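Local coordinates for putative S-adenosylmethionine-dependent methyltransferase (Bacteroides thetaiotaomicron, PDB 1WYZ), which probably transfers methyl groups from S-adenosylmethionine to a substrate not yet identified here, at residues A[168-173]-A[229-234]; A[192-197]-A[208-213]; A[19-24]-A[119-124]. One frame throughout, in Å; residues are numbered along the deposited sequence.

Interaction 1 (A[168-173]-A[229-234]); sequences TQLFIE and IFLLYK
Phe171 leans from strand 168-173 across to strand 228-233, where CB of Phe230 settles over one face of its ring, 4.0 Å from the ring centroid, in a CH-pi contact. The lean comes from the first torsion of Phe171 (chi1 53°), which places CG between the backbone N and the carbonyl carbon and carries the ring toward the neighbouring strand. CE2 of Phe171 then meets Leu232, whose CG lies 3.9 Å away at the ring's edge. The Phe230 ring is inclined to that of Phe171, with planes at 48°, and has CB of Glu173 at its own edge; the Glu173 carboxylate turns off to a salt bridge with Arg151. A broad, flat side chain suits position 171 because it can also meet Leu155 and Leu158 of helix 150-165 and Met181 and Ile185 of helix 178-188. With alanine in place of this ring, CB of Phe230 and the Leu232 branch would probably lose their aromatic partner and a gap would open beneath both helices. Gln169, on the same face, curls its chain back at chi2 (-58°), and its buried amide is satisfied by His141 and the Gln167 carbonyl.

On the opposite face Leu170 and Leu231 lie alongside each other, CG to CG 3.8 Å; Ile172 pairs likewise with Ile229, which is poorly ordered. At the far end OG1 of Thr168, bonded to the Asn134 carbonyl, sits over a face of the Tyr233 ring, 3.7 Å from its CD1. Backbone bonds join Gln169 with Leu232 and Phe171 with Phe230, Phe230 N to Phe171 O measuring 2.9 Å. Strand 168-173 runs parallel to 138-143 but antiparallel to 228-233, making this C-terminal sheet mixed, and helices 150-165 and 178-188 cover its largely apolar Phe171 face.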
loop_
_atom_site.group_PDB
_atom_site.type_symbol
_atom_site.label_atom_id
_atom_site.label_comp_id
_atom_site.label_asym_id
_atom_site.label_seq_id
_atom_site.Cartn_x
_atom_site.Cartn_y
_atom_site.Cartn_z
ATOM N N THR A 168 8.182 11.070 0.266
ATOM C CA THR A 168 8.156 10.563 -1.086
ATOM C C THR A 168 6.864 11.020 -1.768
ATOM O O THR A 168 5.794 11.003 -1.150
ATOM C CB THR A 168 8.216 9.025 -1.054
ATOM O OG1 THR A 168 9.370 8.629 -0.306
ATOM C CG2 THR A 168 8.292 8.436 -2.472
ATOM N N GLN A 169 6.956 11.445 -3.025
ATOM C CA GLN A 169 5.762 11.879 -3.759
ATOM C C GLN A 169 5.498 10.909 -4.916
ATOM O O GLN A 169 6.394 10.643 -5.716
ATOM C CB GLN A 169 5.959 13.304 -4.288
ATOM C CG GLN A 169 6.297 14.338 -3.208
ATOM C CD GLN A 169 5.253 14.455 -2.075
ATOM O OE1 GLN A 169 4.073 14.741 -2.307
ATOM N NE2 GLN A 169 5.706 14.241 -0.841
ATOM N N LEU A 170 4.277 10.382 -5.007
ATOM C CA LEU A 170 3.940 9.414 -6.055
ATOM C C LEU A 170 2.775 9.821 -6.939
ATOM O O LEU A 170 1.776 10.355 -6.455
ATOM C CB LEU A 170 3.582 8.041 -5.458
ATOM C CG LEU A 170 4.518 7.189 -4.607
ATOM C CD1 LEU A 170 4.582 7.732 -3.187
ATOM C CD2 LEU A 170 3.977 5.766 -4.580
ATOM N N PHE A 171 2.894 9.529 -8.230
ATOM C CA PHE A 171 1.838 9.825 -9.190
ATOM C C PHE A 171 1.928 8.881 -10.393
ATOM O O PHE A 171 3.006 8.367 -10.711
ATOM C CB PHE A 171 1.903 11.298 -9.625
ATOM C CG PHE A 171 3.256 11.747 -10.123
ATOM C CD1 PHE A 171 3.599 11.626 -11.477
ATOM C CD2 PHE A 171 4.175 12.331 -9.252
ATOM C CE1 PHE A 171 4.831 12.082 -11.960
ATOM C CE2 PHE A 171 5.423 12.796 -9.728
ATOM C CZ PHE A 171 5.742 12.666 -11.089
ATOM N N ILE A 172 0.797 8.634 -11.047
ATOM C CA ILE A 172 0.766 7.736 -12.194
ATOM C C ILE A 172 0.378 8.454 -13.479
ATOM O O ILE A 172 -0.081 9.605 -13.446
ATOM C CB ILE A 172 -0.216 6.578 -11.967
ATOM C CG1 ILE A 172 -1.642 7.122 -11.858
ATOM C CG2 ILE A 172 0.171 5.812 -10.704
ATOM C CD1 ILE A 172 -2.744 6.066 -11.940
ATOM N N GLU A 173 0.567 7.767 -14.605
ATOM C CA GLU A 173 0.269 8.330 -15.919
ATOM C C GLU A 173 -0.315 7.333 -16.904
ATOM O O GLU A 173 0.021 6.148 -16.879
ATOM C CB GLU A 173 1.532 8.932 -16.533
ATOM C CG GLU A 173 1.509 10.450 -16.599
ATOM C CD GLU A 173 0.447 10.988 -17.548
ATOM O OE1 GLU A 173 -0.703 10.493 -17.525
ATOM O OE2 GLU A 173 0.765 11.924 -18.311
ATOM N N ILE A 229 4.553 3.807 -12.639
ATOM C CA ILE A 229 4.357 4.808 -11.584
ATOM C C ILE A 229 5.632 5.619 -11.419
ATOM O O ILE A 229 6.717 5.126 -11.726
ATOM C CB ILE A 229 4.064 4.167 -10.204
ATOM C CG1 ILE A 229 2.792 3.329 -10.258
ATOM C CG2 ILE A 229 3.941 5.253 -9.143
ATOM C CD1 ILE A 229 2.939 1.986 -10.964
ATOM N N PHE A 230 5.510 6.845 -10.915
ATOM C CA PHE A 230 6.684 7.684 -10.715
ATOM C C PHE A 230 6.843 8.124 -9.262
ATOM O O PHE A 230 5.865 8.448 -8.586
ATOM C CB PHE A 230 6.615 8.911 -11.624
ATOM C CG PHE A 230 6.643 8.581 -13.091
ATOM C CD1 PHE A 230 7.746 7.946 -13.653
ATOM C CD2 PHE A 230 5.555 8.891 -13.914
ATOM C CE1 PHE A 230 7.771 7.615 -15.016
ATOM C CE2 PHE A 230 5.566 8.565 -15.286
ATOM C CZ PHE A 230 6.678 7.928 -15.830
ATOM N N LEU A 231 8.083 8.133 -8.781
ATOM C CA LEU A 231 8.363 8.550 -7.412
ATOM C C LEU A 231 9.486 9.578 -7.350
ATOM O O LEU A 231 10.561 9.360 -7.896
ATOM C CB LEU A 231 8.750 7.355 -6.542
ATOM C CG LEU A 231 7.765 6.195 -6.415
ATOM C CD1 LEU A 231 7.827 5.347 -7.689
ATOM C CD2 LEU A 231 8.112 5.344 -5.177
ATOM N N LEU A 232 9.228 10.692 -6.670
ATOM C CA LEU A 232 10.206 11.765 -6.504
ATOM C C LEU A 232 10.685 11.843 -5.052
ATOM O O LEU A 232 9.868 11.917 -4.132
ATOM C CB LEU A 232 9.582 13.124 -6.873
ATOM C CG LEU A 232 9.008 13.395 -8.263
ATOM C CD1 LEU A 232 8.558 14.839 -8.338
ATOM C CD2 LEU A 232 10.068 13.128 -9.319
ATOM N N TYR A 233 11.999 11.832 -4.846
ATOM C CA TYR A 233 12.550 11.939 -3.497
ATOM C C TYR A 233 13.873 12.700 -3.542
ATOM O O TYR A 233 14.311 13.069 -4.626
ATOM C CB TYR A 233 12.702 10.568 -2.847
ATOM C CG TYR A 233 12.774 10.669 -1.343
ATOM C CD1 TYR A 233 11.834 11.416 -0.632
ATOM C CD2 TYR A 233 13.818 10.078 -0.637
ATOM C CE1 TYR A 233 11.942 11.582 0.756
ATOM C CE2 TYR A 233 13.939 10.230 0.738
ATOM C CZ TYR A 233 13.003 10.983 1.435
ATOM O OH TYR A 233 13.145 11.144 2.797
ATOM N N LYS A 234 14.515 12.912 -2.389
ATOM C CA LYS A 234 15.728 13.743 -2.319
ATOM C C LYS A 234 17.163 13.369 -2.714
ATOM O O LYS A 234 17.767 14.099 -3.511
ATOM C CB LYS A 234 15.792 14.423 -0.949
ATOM C CG LYS A 234 15.455 13.558 0.230
ATOM C CD LYS A 234 15.561 14.401 1.490
ATOM C CE LYS A 234 15.192 13.627 2.741
ATOM N NZ LYS A 234 15.503 14.431 3.956
#

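Interaction 2 (A[192-197]-A[208-213]); sequences QTKLCI and IQTRTV
Cys196 packs its thiol along the neighbouring strand of the hairpin formed by strands 194-199 and 207-212. Its CB meets OG1 of Thr210, directly across in a non-hydrogen-bonded pair, at 3.5 Å. From there SG, anti to the backbone N (chi1 173°), runs on past the same hydroxyl, lies 3.8 Å from the carbonyl O of Gln209 and ends 3.9 Å from CG2 of Ile208. A small, polarisable sulfur suits this place, since it touches polar oxygens and a methyl group at once while Phe133 and Leu231 close in around it. The Thr210 hydroxyl is bonded to the Ser131 carbonyl, and its CG2 lies 4.0 Å from CD of the extended Lys194 chain.

The backbone carries the polar pairing. Ile197 and Gln209 exchange bonds, both of 3.2 Å between N and O. Leu195 and Arg211 likewise exchange backbone bonds, though the geometry there is doubtful. Val213 N closes the end with a 3.0 Å bond to Thr193 O. Ile208 also packs on Pro117 of the second subunit, at the outer strand. The chemistry suggests a division of labour: main-chain amides probably set the strand alignment, whereas the side chains around Cys196, with the Thr210 hydroxyl spent on Ser131, contribute mainly dispersion contacts.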
loop_
_atom_site.group_PDB
_atom_site.type_symbol
_atom_site.label_atom_id
_atom_site.label_comp_id
_atom_site.label_asym_id
_atom_site.label_seq_id
_atom_site.Cartn_x
_atom_site.Cartn_y
_atom_site.Cartn_z
ATOM N N GLN A 192 19.362 17.390 -8.893
ATOM C CA GLN A 192 19.705 16.442 -7.833
ATOM C C GLN A 192 18.529 15.668 -7.239
ATOM O O GLN A 192 18.722 14.665 -6.546
ATOM C CB GLN A 192 20.492 17.149 -6.725
ATOM C CG GLN A 192 21.910 17.553 -7.158
ATOM C CD GLN A 192 22.734 16.364 -7.650
ATOM O OE1 GLN A 192 23.881 16.519 -8.081
ATOM N NE2 GLN A 192 22.152 15.171 -7.583
ATOM N N THR A 193 17.310 16.129 -7.508
ATOM C CA THR A 193 16.129 15.440 -7.010
ATOM C C THR A 193 16.199 14.037 -7.617
ATOM O O THR A 193 16.721 13.868 -8.728
ATOM C CB THR A 193 14.832 16.135 -7.491
ATOM O OG1 THR A 193 14.769 17.470 -6.964
ATOM C CG2 THR A 193 13.610 15.359 -7.041
ATOM N N LYS A 194 15.706 13.032 -6.890
ATOM C CA LYS A 194 15.715 11.653 -7.388
ATOM C C LYS A 194 14.365 11.272 -7.954
ATOM O O LYS A 194 13.316 11.621 -7.394
ATOM C CB LYS A 194 16.082 10.651 -6.283
ATOM C CG LYS A 194 17.564 10.631 -5.913
ATOM C CD LYS A 194 17.945 9.389 -5.095
ATOM C CE LYS A 194 19.456 9.299 -4.919
ATOM N NZ LYS A 194 19.907 7.978 -4.385
ATOM N N LEU A 195 14.403 10.543 -9.063
ATOM C CA LEU A 195 13.200 10.077 -9.728
ATOM C C LEU A 195 13.264 8.565 -9.924
ATOM O O LEU A 195 14.234 8.058 -10.480
ATOM C CB LEU A 195 13.060 10.752 -11.092
ATOM C CG LEU A 195 12.123 9.982 -12.027
ATOM C CD1 LEU A 195 10.736 9.973 -11.423
ATOM C CD2 LEU A 195 12.090 10.611 -13.407
ATOM N N CYS A 196 12.233 7.849 -9.472
ATOM C CA CYS A 196 12.175 6.403 -9.640
ATOM C C CYS A 196 11.076 6.049 -10.640
ATOM O O CYS A 196 9.922 6.448 -10.474
ATOM C CB CYS A 196 11.882 5.714 -8.304
ATOM S SG CYS A 196 11.584 3.903 -8.424
ATOM N N ILE A 197 11.435 5.305 -11.679
ATOM C CA ILE A 197 10.468 4.886 -12.672
ATOM C C ILE A 197 10.159 3.435 -12.379
ATOM O O ILE A 197 11.071 2.623 -12.255
ATOM C CB ILE A 197 11.044 5.013 -14.099
ATOM C CG1 ILE A 197 11.128 6.493 -14.491
ATOM C CG2 ILE A 197 10.190 4.214 -15.083
ATOM C CD1 ILE A 197 11.970 6.782 -15.731
ATOM N N ILE A 208 12.219 -1.235 -12.510
ATOM C CA ILE A 208 12.108 -0.356 -11.351
ATOM C C ILE A 208 13.506 0.041 -10.966
ATOM O O ILE A 208 14.230 -0.712 -10.314
ATOM C CB ILE A 208 11.497 -1.035 -10.131
ATOM C CG1 ILE A 208 10.178 -1.718 -10.515
ATOM C CG2 ILE A 208 11.313 0.017 -9.022
ATOM C CD1 ILE A 208 9.616 -2.664 -9.459
ATOM N N GLN A 209 13.866 1.251 -11.360
ATOM C CA GLN A 209 15.193 1.774 -11.130
ATOM C C GLN A 209 15.094 3.202 -10.624
ATOM O O GLN A 209 14.242 3.970 -11.069
ATOM C CB GLN A 209 15.940 1.722 -12.461
ATOM C CG GLN A 209 17.406 2.036 -12.411
ATOM C CD GLN A 209 18.058 1.807 -13.762
ATOM O OE1 GLN A 209 17.674 2.421 -14.761
ATOM N NE2 GLN A 209 19.041 0.916 -13.801
ATOM N N THR A 210 15.958 3.547 -9.680
ATOM C CA THR A 210 15.984 4.893 -9.128
ATOM C C THR A 210 17.191 5.612 -9.688
ATOM O O THR A 210 18.240 5.015 -9.905
ATOM C CB THR A 210 16.080 4.886 -7.603
ATOM O OG1 THR A 210 14.839 4.430 -7.062
ATOM C CG2 THR A 210 16.366 6.280 -7.081
ATOM N N ARG A 211 17.049 6.908 -9.898
ATOM C CA ARG A 211 18.138 7.665 -10.462
ATOM C C ARG A 211 17.800 9.143 -10.489
ATOM O O ARG A 211 16.653 9.528 -10.712
ATOM C CB ARG A 211 18.387 7.132 -11.865
ATOM C CG ARG A 211 19.150 8.017 -12.774
ATOM C CD ARG A 211 19.064 7.422 -14.154
ATOM N NE ARG A 211 19.599 6.071 -14.176
ATOM C CZ ARG A 211 19.534 5.267 -15.228
ATOM N NH1 ARG A 211 18.948 5.688 -16.342
ATOM N NH2 ARG A 211 20.058 4.049 -15.168
ATOM N N THR A 212 18.814 9.966 -10.252
ATOM C CA THR A 212 18.651 11.412 -10.234
ATOM C C THR A 212 18.178 11.954 -11.592
ATOM O O THR A 212 18.427 11.345 -12.643
ATOM C CB THR A 212 19.978 12.094 -9.831
ATOM O OG1 THR A 212 19.733 13.469 -9.534
ATOM C CG2 THR A 212 21.001 12.003 -10.959
ATOM N N VAL A 213 17.495 13.098 -11.575
ATOM C CA VAL A 213 17.003 13.699 -12.815
ATOM C C VAL A 213 18.138 13.981 -13.806
ATOM O O VAL A 213 17.969 13.808 -15.015
ATOM C CB VAL A 213 16.231 14.999 -12.524
ATOM C CG1 VAL A 213 15.919 15.740 -13.820
ATOM C CG2 VAL A 213 14.943 14.663 -11.809
#

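Interaction 3 (A[19-24]-A[119-124]); sequences QVLPSY and VGPSSI
Val20 and Pro121 meet at about a right angle, the valine's CB standing 4.0 Å from CG of the proline ring. Pro121 is also touched by Leu21, whose side chain slants in so that CD2 comes within 3.9 Å of Pro121 CD. In Leu21, CD1 is anti to CA (chi2 166°), which leaves CD2 as the branch facing Pro121. A rigid pyrrolidine serves well here, offering its carbons to two branched residues in a fixed position.

The second proline pairs with Val119, again roughly perpendicular: CG of Pro22 lies 3.8 Å from Val119 CB, while CD of Pro22 approaches Val119 O at 3.2 Å. That carbonyl accepts from ND2 of Asn25, so its polarity is met. Between Val119 and Pro121, Gly120 brings only backbone; a CB would be crowded by Pro121 CD. The second subunit comes close as well, its Gln19 packing on Pro22 and its Gly120 on Val119.

Ser122 then stands at the N-cap of helix 123-131, its OG accepting a weak bond from Ile124 N. The Gly-Pro-Ser run, between strand 115-117 and helix 123-131, is consistent with the interdomain linker of the tetrapyrrole methylase fold.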
loop_
_atom_site.group_PDB
_atom_site.type_symbol
_atom_site.label_atom_id
_atom_site.label_comp_id
_atom_site.label_asym_id
_atom_site.label_seq_id
_atom_site.Cartn_x
_atom_site.Cartn_y
_atom_site.Cartn_z
ATOM N N GLN A 19 1.130 -15.634 -7.572
ATOM C CA GLN A 19 2.368 -14.872 -7.445
ATOM C C GLN A 19 2.119 -13.577 -6.667
ATOM O O GLN A 19 3.034 -13.007 -6.068
ATOM C CB GLN A 19 2.913 -14.531 -8.833
ATOM C CG GLN A 19 4.311 -13.912 -8.865
ATOM C CD GLN A 19 4.515 -12.994 -10.074
ATOM O OE1 GLN A 19 4.241 -13.371 -11.217
ATOM N NE2 GLN A 19 4.998 -11.782 -9.821
ATOM N N VAL A 20 0.869 -13.125 -6.658
ATOM C CA VAL A 20 0.553 -11.873 -5.990
ATOM C C VAL A 20 -0.630 -11.866 -5.019
ATOM O O VAL A 20 -0.925 -10.831 -4.422
ATOM C CB VAL A 20 0.354 -10.776 -7.045
ATOM C CG1 VAL A 20 1.650 -10.600 -7.855
ATOM C CG2 VAL A 20 -0.809 -11.147 -7.966
ATOM N N LEU A 21 -1.288 -13.011 -4.833
ATOM C CA LEU A 21 -2.435 -13.088 -3.922
ATOM C C LEU A 21 -2.302 -14.180 -2.865
ATOM O O LEU A 21 -1.863 -15.281 -3.158
ATOM C CB LEU A 21 -3.717 -13.326 -4.715
ATOM C CG LEU A 21 -4.039 -12.256 -5.758
ATOM C CD1 LEU A 21 -5.119 -12.761 -6.686
ATOM C CD2 LEU A 21 -4.468 -10.963 -5.069
ATOM N N PRO A 22 -2.645 -13.874 -1.605
ATOM C CA PRO A 22 -2.530 -14.930 -0.598
ATOM C C PRO A 22 -3.619 -15.983 -0.874
ATOM O O PRO A 22 -4.745 -15.638 -1.262
ATOM C CB PRO A 22 -2.761 -14.179 0.714
ATOM C CG PRO A 22 -2.218 -12.825 0.425
ATOM C CD PRO A 22 -2.772 -12.555 -0.962
ATOM N N SER A 23 -3.288 -17.258 -0.689
ATOM C CA SER A 23 -4.257 -18.320 -0.939
ATOM C C SER A 23 -5.462 -18.229 0.003
ATOM O O SER A 23 -6.517 -18.796 -0.272
ATOM C CB SER A 23 -3.586 -19.692 -0.818
ATOM O OG SER A 23 -3.039 -19.900 0.471
ATOM N N TYR A 24 -5.301 -17.505 1.106
ATOM C CA TYR A 24 -6.374 -17.310 2.079
ATOM C C TYR A 24 -7.539 -16.625 1.373
ATOM O O TYR A 24 -8.718 -16.914 1.636
ATOM C CB TYR A 24 -5.872 -16.422 3.232
ATOM C CG TYR A 24 -6.901 -16.068 4.289
ATOM C CD1 TYR A 24 -7.501 -17.055 5.074
ATOM C CD2 TYR A 24 -7.264 -14.737 4.522
ATOM C CE1 TYR A 24 -8.435 -16.721 6.069
ATOM C CE2 TYR A 24 -8.199 -14.394 5.515
ATOM C CZ TYR A 24 -8.779 -15.390 6.284
ATOM O OH TYR A 24 -9.693 -15.062 7.272
ATOM N N VAL A 119 -4.930 -8.851 1.656
ATOM C CA VAL A 119 -3.656 -8.492 1.046
ATOM C C VAL A 119 -3.615 -8.682 -0.469
ATOM O O VAL A 119 -4.102 -9.670 -1.009
ATOM C CB VAL A 119 -2.500 -9.278 1.686
ATOM C CG1 VAL A 119 -1.185 -8.868 1.055
ATOM C CG2 VAL A 119 -2.459 -9.015 3.179
ATOM N N GLY A 120 -3.024 -7.714 -1.151
ATOM C CA GLY A 120 -2.941 -7.806 -2.589
ATOM C C GLY A 120 -1.810 -6.959 -3.118
ATOM O O GLY A 120 -1.217 -6.175 -2.373
ATOM N N PRO A 121 -1.478 -7.098 -4.402
ATOM C CA PRO A 121 -0.385 -6.270 -4.893
ATOM C C PRO A 121 -0.842 -4.817 -4.984
ATOM O O PRO A 121 -1.969 -4.529 -5.397
ATOM C CB PRO A 121 -0.083 -6.889 -6.254
ATOM C CG PRO A 121 -1.446 -7.255 -6.745
ATOM C CD PRO A 121 -2.111 -7.852 -5.497
ATOM N N SER A 122 0.025 -3.909 -4.546
ATOM C CA SER A 122 -0.234 -2.474 -4.605
ATOM C C SER A 122 0.986 -1.868 -5.271
ATOM O O SER A 122 2.091 -1.912 -4.715
ATOM C CB SER A 122 -0.388 -1.860 -3.210
ATOM O OG SER A 122 -0.336 -0.435 -3.275
ATOM N N SER A 123 0.797 -1.318 -6.464
ATOM C CA SER A 123 1.906 -0.708 -7.172
ATOM C C SER A 123 2.426 0.451 -6.336
ATOM O O SER A 123 3.577 0.845 -6.465
ATOM C CB SER A 123 1.452 -0.215 -8.546
ATOM O OG SER A 123 0.326 0.616 -8.426
ATOM N N ILE A 124 1.577 0.994 -5.469
ATOM C CA ILE A 124 2.002 2.091 -4.621
ATOM C C ILE A 124 3.043 1.670 -3.576
ATOM O O ILE A 124 4.128 2.250 -3.549
ATOM C CB ILE A 124 0.790 2.768 -3.941
ATOM C CG1 ILE A 124 0.071 3.655 -4.952
ATOM C CG2 ILE A 124 1.245 3.652 -2.773
ATOM C CD1 ILE A 124 -0.763 2.904 -5.987
#

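Overall arrangement
Interactions 1 and 2 belong to one mixed sheet, their centres 9 Å apart, and are fused through neighbouring strands 228-233 and 194-199: Leu231 O lies 2.7 Å from Cys196 N, and Tyr233 O the same distance from Lys194 N, both probable hydrogen bonds. Interaction 3 sets 19-24 against the segment 119-124, which leads out of the parallel sheet; its centre is 21 Å from that of interaction 1, yet Leu170 CD2 reaches Ile124 O at 3.7 Å. Interactions 2 and 3 do not touch, their nearest atoms about 8 Å apart, but both meet the second subunit. In relatives S-adenosylmethionine binds in the cleft between the two domains, which the 119-124 segment probably borders.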